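PDB 5KRP: frutapin from Artocarpus altilis, which probably binds carbohydrates, as a plant lectin of the jacalin-related family built on a beta-prism fold. Local coordinates for residues N122-K134 / D139-L150. Numbering follows the deposited sequence.
Sequences NLPIENGLVVGFK and DLLDAIGVHMAL
Met148 reaches from the C-terminal strand 141-149 across to Ile125, spanning two sheets of the beta-prism fold expected of a jacalin-like lectin. Followed outward, its CB lies 3.7 Å from Leu129 O. With chi1 at -56° and chi2 extended, the chain runs out from the sheet, and SD comes 4.3 Å from Leu123 CD2. A bend at chi3 (66°) then turns CE onto Ile125, tip to tip, with CE to CG2 at 3.5 Å, tighter than usual. Beside it, in the conformer of Val146 described here, one of two, CG2 meets Leu123 CD2 end on. Both pairs bridge the interior, because the chain turns a corner at Glu126 and places strands 122-125 and 129-134 in different sheets.

Strands 129-134 and 141-149 form an antiparallel hairpin. Paired backbone bonds join Leu129 to Ala149 and Lys134 to Gly145, where Gly145 N lies 2.7 Å from Lys134 O. Between them the register slips: Val131 N donates to His147 O (2.9 Å), while His147 N donates to Gly132 O (2.9 Å), so that Val131 and Gly132 both face His147 as a classic beta bulge. Beyond the bulge, the Phe133 ring lies alongside Val146 in that same conformer, CE1 to CG1 at 3.5 Å. Phe41 adds an edge-to-face ring contact.

Lys134 NZ forms a salt bridge with Glu126 of the second subunit, whose Lys134 in turn pairs with Glu126 here; Asn127 ND2 is hydrogen-bonded to Thr5 O of that subunit. His147 lies on the sheet face away from Met148 and Val146. Its ND1 is hydrogen-bonded to Thr7 OG1 and its NE2 to Asp20 OD1, two bonds that fix the ring's rotation. At the bulge, Gly132 CA lies in the plane of this imidazole, at its edge, 4.0 Å from His147 CD2.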
ATOM      1  N   ASN A 122      -5.760  10.000  20.560  1.00 17.76           N
ATOM      2  CA  ASN A 122      -4.322   9.742  20.302  1.00 19.51           C
ATOM      3  C   ASN A 122      -4.176   8.657  19.247  1.00 19.19           C
ATOM      4  O   ASN A 122      -4.808   7.579  19.340  1.00 19.76           O
ATOM      5  CB  ASN A 122      -3.723   9.379  21.665  1.00 26.04           C
ATOM      6  CG  ASN A 122      -2.538   8.479  21.626  1.00 33.45           C
ATOM      7  OD1 ASN A 122      -1.502   8.834  21.106  1.00 42.47           O
ATOM      8  ND2 ASN A 122      -2.635   7.374  22.327  1.00 36.03           N
ATOM      9  N   LEU A 123      -3.360   8.996  18.259  1.00 17.87           N
ATOM     10  CA  LEU A 123      -2.987   8.153  17.146  1.00 17.90           C
ATOM     11  C   LEU A 123      -1.443   7.857  17.241  1.00 17.73           C
ATOM     12  O   LEU A 123      -0.622   8.668  16.755  1.00 16.90           O
ATOM     13  CB  LEU A 123      -3.291   8.802  15.814  1.00 18.92           C
ATOM     14  CG  LEU A 123      -2.935   7.948  14.579  1.00 19.11           C
ATOM     15  CD1 LEU A 123      -3.935   6.784  14.450  1.00 21.72           C
ATOM     16  CD2 LEU A 123      -2.939   8.871  13.379  1.00 22.90           C
ATOM     17  N   PRO A 124      -1.094   6.738  17.863  1.00 16.96           N
ATOM     18  CA  PRO A 124       0.331   6.320  17.957  1.00 18.80           C
ATOM     19  C   PRO A 124       0.622   5.496  16.718  1.00 17.31           C
ATOM     20  O   PRO A 124      -0.045   4.511  16.451  1.00 21.19           O
ATOM     21  CB  PRO A 124       0.402   5.498  19.223  1.00 19.93           C
ATOM     22  CG  PRO A 124      -1.012   5.202  19.587  1.00 21.13           C
ATOM     23  CD  PRO A 124      -1.958   5.800  18.596  1.00 18.91           C
ATOM     24  N   ILE A 125       1.562   5.947  15.932  1.00 19.25           N
ATOM     25  CA  ILE A 125       1.935   5.279  14.696  1.00 19.86           C
ATOM     26  C   ILE A 125       3.174   4.481  14.906  1.00 21.70           C
ATOM     27  O   ILE A 125       4.258   5.068  15.091  1.00 25.02           O
ATOM     28  CB  ILE A 125       2.143   6.247  13.544  1.00 19.65           C
ATOM     29  CG1 ILE A 125       0.911   7.134  13.427  1.00 22.84           C
ATOM     30  CG2 ILE A 125       2.436   5.451  12.257  1.00 19.70           C
ATOM     31  CD1 ILE A 125       1.227   8.377  12.647  1.00 26.12           C
ATOM     32  N   GLU A 126       3.024   3.142  14.823  1.00 19.99           N
ATOM     33  CA  GLU A 126       4.190   2.290  15.036  1.00 22.39           C
ATOM     34  C   GLU A 126       4.940   1.996  13.741  1.00 19.19           C
ATOM     35  O   GLU A 126       6.162   1.688  13.772  1.00 19.86           O
ATOM     36  CB  GLU A 126       3.792   0.929  15.637  1.00 26.56           C
ATOM     37  CG  GLU A 126       3.409   0.852  17.100  1.00 32.48           C
ATOM     38  CD  GLU A 126       3.797  -0.528  17.751  1.00 36.36           C
ATOM     39  OE1 GLU A 126       2.987  -1.459  17.557  1.00 25.65           O
ATOM     40  OE2 GLU A 126       4.937  -0.680  18.385  1.00 41.30           O
ATOM     41  N   ASN A 127       4.204   1.924  12.618  1.00 16.40           N
ATOM     42  CA  ASN A 127       4.816   1.735  11.305  1.00 16.57           C
ATOM     43  C   ASN A 127       3.960   2.462  10.271  1.00 17.03           C
ATOM     44  O   ASN A 127       2.721   2.404  10.357  1.00 16.26           O
ATOM     45  CB  ASN A 127       4.933   0.249  10.940  1.00 17.19           C
ATOM     46  CG  ASN A 127       5.809   0.033   9.731  1.00 19.30           C
ATOM     47  OD1 ASN A 127       6.840   0.674   9.604  1.00 19.25           O
ATOM     48  ND2 ASN A 127       5.325  -0.743   8.755  1.00 20.77           N
ATOM     49  N   GLY A 128       4.601   3.157   9.351  1.00 17.81           N
ATOM     50  CA  GLY A 128       3.900   4.016   8.430  1.00 18.26           C
ATOM     51  C   GLY A 128       4.218   5.471   8.696  1.00 16.17           C
ATOM     52  O   GLY A 128       4.896   5.840   9.683  1.00 17.52           O
ATOM     53  N   LEU A 129       3.652   6.274   7.813  1.00 15.33           N
ATOM     54  CA  LEU A 129       3.923   7.738   7.770  1.00 15.43           C
ATOM     55  C   LEU A 129       2.658   8.530   7.540  1.00 16.07           C
ATOM     56  O   LEU A 129       1.848   8.182   6.673  1.00 15.96           O
ATOM     57  CB  LEU A 129       4.881   8.079   6.654  1.00 17.89           C
ATOM     58  CG  LEU A 129       6.333   7.565   6.722  1.00 23.01           C
ATOM     59  CD1 LEU A 129       7.088   7.811   5.425  1.00 26.54           C
ATOM     60  CD2 LEU A 129       7.018   8.221   7.906  1.00 21.91           C
ATOM     61  N   VAL A 130       2.572   9.739   8.160  1.00 15.46           N
ATOM     62  CA  VAL A 130       1.526  10.651   7.845  1.00 15.25           C
ATOM     63  C   VAL A 130       1.930  11.319   6.543  1.00 14.71           C
ATOM     64  O   VAL A 130       3.077  11.836   6.381  1.00 16.31           O
ATOM     65  CB  VAL A 130       1.365  11.773   8.948  1.00 15.97           C
ATOM     66  CG1 VAL A 130       0.360  12.785   8.552  1.00 16.57           C
ATOM     67  CG2 VAL A 130       1.035  11.142  10.259  1.00 17.84           C
ATOM     68  N   VAL A 131       1.007  11.252   5.585  1.00 14.08           N
ATOM     69  CA  VAL A 131       1.280  11.843   4.257  1.00 14.40           C
ATOM     70  C   VAL A 131       0.224  12.897   3.810  1.00 14.19           C
ATOM     71  O   VAL A 131       0.245  13.400   2.685  1.00 14.10           O
ATOM     72  CB  VAL A 131       1.430  10.729   3.197  1.00 16.46           C
ATOM     73  CG1 VAL A 131       2.628   9.828   3.463  1.00 18.45           C
ATOM     74  CG2 VAL A 131       0.154   9.891   3.075  1.00 17.95           C
ATOM     75  N   GLY A 132      -0.701  13.244   4.687  1.00 13.12           N
ATOM     76  CA  GLY A 132      -1.720  14.203   4.314  1.00 14.48           C
ATOM     77  C   GLY A 132      -2.671  14.436   5.475  1.00 14.21           C
ATOM     78  O   GLY A 132      -2.796  13.620   6.378  1.00 13.16           O
ATOM     79  N   PHE A 133      -3.330  15.587   5.463  1.00 14.62           N
ATOM     80  CA  PHE A 133      -4.349  15.899   6.485  1.00 14.27           C
ATOM     81  C   PHE A 133      -5.693  16.239   5.808  1.00 14.81           C
ATOM     82  O   PHE A 133      -5.721  16.754   4.665  1.00 14.41           O
ATOM     83  CB  PHE A 133      -3.933  17.060   7.367  1.00 14.46           C
ATOM     84  CG  PHE A 133      -2.814  16.787   8.327  1.00 14.46           C
ATOM     85  CD1 PHE A 133      -3.037  16.235   9.543  1.00 13.87           C
ATOM     86  CD2 PHE A 133      -1.516  17.042   7.968  1.00 15.37           C
ATOM     87  CE1 PHE A 133      -1.988  15.998  10.495  1.00 16.24           C
ATOM     88  CE2 PHE A 133      -0.473  16.769   8.854  1.00 14.52           C
ATOM     89  CZ  PHE A 133      -0.690  16.263  10.088  1.00 16.11           C
ATOM     90  N   LYS A 134      -6.812  15.993   6.525  1.00 14.42           N
ATOM     91  CA  LYS A 134      -8.115  16.490   6.109  1.00 13.90           C
ATOM     92  C   LYS A 134      -8.793  17.037   7.347  1.00 15.20           C
ATOM     93  O   LYS A 134      -8.347  16.760   8.461  1.00 15.46           O
ATOM     94  CB  LYS A 134      -8.989  15.460   5.425  1.00 16.95           C
ATOM     95  CG  LYS A 134      -9.334  14.234   6.259  1.00 19.57           C
ATOM     96  CD  LYS A 134     -10.465  13.480   5.581  1.00 22.82           C
ATOM     97  CE  LYS A 134     -11.794  14.116   5.929  1.00 25.36           C
ATOM     98  NZ  LYS A 134     -12.845  13.520   5.059  1.00 28.72           N
ATOM     99  N   ASP A 139     -14.988  28.999  12.085  1.00 21.84           N
ATOM    100  CA  ASP A 139     -14.220  29.952  12.841  1.00 22.98           C
ATOM    101  C   ASP A 139     -13.017  29.256  13.468  1.00 24.95           C
ATOM    102  O   ASP A 139     -12.054  29.920  13.745  1.00 24.11           O
ATOM    103  CB  ASP A 139     -15.013  30.582  13.968  1.00 26.06           C
ATOM    104  CG  ASP A 139     -16.145  31.495  13.483  1.00 30.40           C
ATOM    105  OD1 ASP A 139     -16.243  31.849  12.274  1.00 32.37           O
ATOM    106  OD2 ASP A 139     -16.981  31.796  14.375  1.00 34.48           O
ATOM    107  N   LEU A 140     -13.130  27.934  13.736  1.00 21.29           N
ATOM    108  CA  LEU A 140     -12.160  27.157  14.436  1.00 21.20           C
ATOM    109  C   LEU A 140     -11.956  25.843  13.598  1.00 19.71           C
ATOM    110  O   LEU A 140     -12.673  25.576  12.625  1.00 18.13           O
ATOM    111  CB  LEU A 140     -12.670  26.757  15.824  1.00 23.02           C
ATOM    112  CG  LEU A 140     -12.850  27.958  16.787  1.00 26.37           C
ATOM    113  CD1 LEU A 140     -13.518  27.483  18.034  1.00 28.87           C
ATOM    114  CD2 LEU A 140     -11.553  28.597  17.156  1.00 24.45           C
ATOM    115  N   LEU A 141     -10.983  25.065  14.017  1.00 18.83           N
ATOM    116  CA  LEU A 141     -10.770  23.731  13.464  1.00 16.76           C
ATOM    117  C   LEU A 141     -11.787  22.828  14.136  1.00 15.76           C
ATOM    118  O   LEU A 141     -11.576  22.341  15.205  1.00 16.56           O
ATOM    119  CB  LEU A 141      -9.311  23.299  13.796  1.00 17.82           C
ATOM    120  CG  LEU A 141      -8.940  21.926  13.200  1.00 18.24           C
ATOM    121  CD1 LEU A 141      -9.034  21.988  11.718  1.00 18.30           C
ATOM    122  CD2 LEU A 141      -7.584  21.463  13.672  1.00 16.31           C
ATOM    123  N   ASP A 142     -12.899  22.588  13.461  1.00 16.88           N
ATOM    124  CA  ASP A 142     -13.885  21.639  13.980  1.00 18.12           C
ATOM    125  C   ASP A 142     -13.399  20.182  14.100  1.00 15.76           C
ATOM    126  O   ASP A 142     -13.730  19.488  15.063  1.00 15.90           O
ATOM    127  CB  ASP A 142     -15.099  21.654  13.060  1.00 16.65           C
ATOM    128  CG  ASP A 142     -15.851  22.988  13.073  1.00 21.72           C
ATOM    129  OD1 ASP A 142     -15.385  23.979  12.460  1.00 20.38           O
ATOM    130  OD2 ASP A 142     -16.952  23.053  13.685  1.00 17.54           O
ATOM    131  N   ALA A 143     -12.583  19.725  13.156  1.00 15.03           N
ATOM    132  CA  ALA A 143     -12.181  18.298  13.173  1.00 14.61           C
ATOM    133  C   ALA A 143     -10.932  18.143  12.307  1.00 14.20           C
ATOM    134  O   ALA A 143     -10.685  18.952  11.411  1.00 15.15           O
ATOM    135  CB  ALA A 143     -13.301  17.399  12.640  1.00 16.49           C
ATOM    136  N   ILE A 144     -10.152  17.135  12.646  1.00 15.37           N
ATOM    137  CA  ILE A 144      -8.959  16.814  11.865  0.50 15.13           C
ATOM    138  C   ILE A 144      -8.768  15.314  11.736  1.00 14.67           C
ATOM    139  O   ILE A 144      -8.980  14.525  12.688  1.00 14.89           O
ATOM    140  CB  ILE A 144      -7.737  17.535  12.432  0.50 14.94           C
ATOM    141  CG1 ILE A 144      -6.501  17.401  11.539  0.50 16.50           C
ATOM    142  CG2 ILE A 144      -7.318  16.993  13.759  0.50 14.99           C
ATOM    143  CD1 ILE A 144      -5.280  17.799  12.365  0.50 16.77           C
ATOM    144  N   GLY A 145      -8.338  14.937  10.510  1.00 16.75           N
ATOM    145  CA  GLY A 145      -8.089  13.532  10.174  1.00 17.27           C
ATOM    146  C   GLY A 145      -6.761  13.388   9.427  1.00 15.91           C
ATOM    147  O   GLY A 145      -6.196  14.371   9.022  1.00 14.01           O
ATOM    148  N   VAL A 146      -6.309  12.149   9.254  1.00 16.40           N
ATOM    149  CA  VAL A 146      -4.952  11.928   8.741  0.50 15.90           C
ATOM    150  C   VAL A 146      -4.926  10.829   7.717  1.00 15.31           C
ATOM    151  O   VAL A 146      -5.505   9.767   7.869  1.00 15.49           O
ATOM    152  CB  VAL A 146      -3.826  11.757   9.810  0.50 17.35           C
ATOM    153  CG1 VAL A 146      -3.790  12.956  10.750  0.50 18.17           C
ATOM    154  CG2 VAL A 146      -3.973  10.484  10.597  0.50 18.21           C
ATOM    155  N   HIS A 147      -4.201  11.126   6.626  1.00 15.10           N
ATOM    156  CA  HIS A 147      -3.906  10.134   5.601  1.00 15.46           C
ATOM    157  C   HIS A 147      -2.558   9.477   5.910  1.00 17.23           C
ATOM    158  O   HIS A 147      -1.599  10.200   6.222  1.00 13.88           O
ATOM    159  CB  HIS A 147      -3.788  10.802   4.229  1.00 16.11           C
ATOM    160  CG  HIS A 147      -5.050  11.475   3.752  1.00 16.79           C
ATOM    161  ND1 HIS A 147      -6.233  10.778   3.532  1.00 19.44           N
ATOM    162  CD2 HIS A 147      -5.315  12.770   3.417  1.00 19.29           C
ATOM    163  CE1 HIS A 147      -7.161  11.610   3.089  1.00 20.79           C
ATOM    164  NE2 HIS A 147      -6.636  12.825   3.021  1.00 20.69           N
ATOM    165  N   MET A 148      -2.462   8.145   5.753  1.00 15.85           N
ATOM    166  CA  MET A 148      -1.219   7.430   6.053  1.00 17.51           C
ATOM    167  C   MET A 148      -0.759   6.577   4.874  1.00 16.92           C
ATOM    168  O   MET A 148      -1.599   6.006   4.144  1.00 14.61           O
ATOM    169  CB  MET A 148      -1.384   6.531   7.295  1.00 18.50           C
ATOM    170  CG  MET A 148      -1.853   7.338   8.534  1.00 21.59           C
ATOM    171  SD  MET A 148      -2.018   6.298  10.000  1.00 22.79           S
ATOM    172  CE  MET A 148      -0.275   5.914  10.144  1.00 31.66           C
ATOM    173  N   ALA A 149       0.543   6.399   4.767  1.00 15.63           N
ATOM    174  CA  ALA A 149       1.109   5.498   3.748  1.00 18.13           C
ATOM    175  C   ALA A 149       2.337   4.753   4.262  1.00 21.64           C
ATOM    176  O   ALA A 149       2.835   5.109   5.271  1.00 20.81           O
ATOM    177  CB  ALA A 149       1.418   6.212   2.480  1.00 19.39           C
ATOM    178  N   LEU A 150       2.717   3.672   3.543  1.00 25.38           N
ATOM    179  CA  LEU A 150       3.808   2.600   3.766  1.00 34.80           C
ATOM    180  C   LEU A 150       3.529   1.162   4.348  1.00 38.95           C
ATOM    181  O   LEU A 150       3.198   0.159   3.695  1.00 42.25           O
ATOM    182  CB  LEU A 150       4.973   3.177   4.495  1.00 40.11           C
ATOM    183  CG  LEU A 150       6.008   3.877   3.668  1.00 35.11           C
ATOM    184  CD1 LEU A 150       5.421   4.623   2.523  1.00 31.07           C
ATOM    185  CD2 LEU A 150       6.726   4.757   4.660  1.00 41.48           C
ATOM    186  OXT LEU A 150       3.740   0.845   5.561  1.00 47.58           O
TER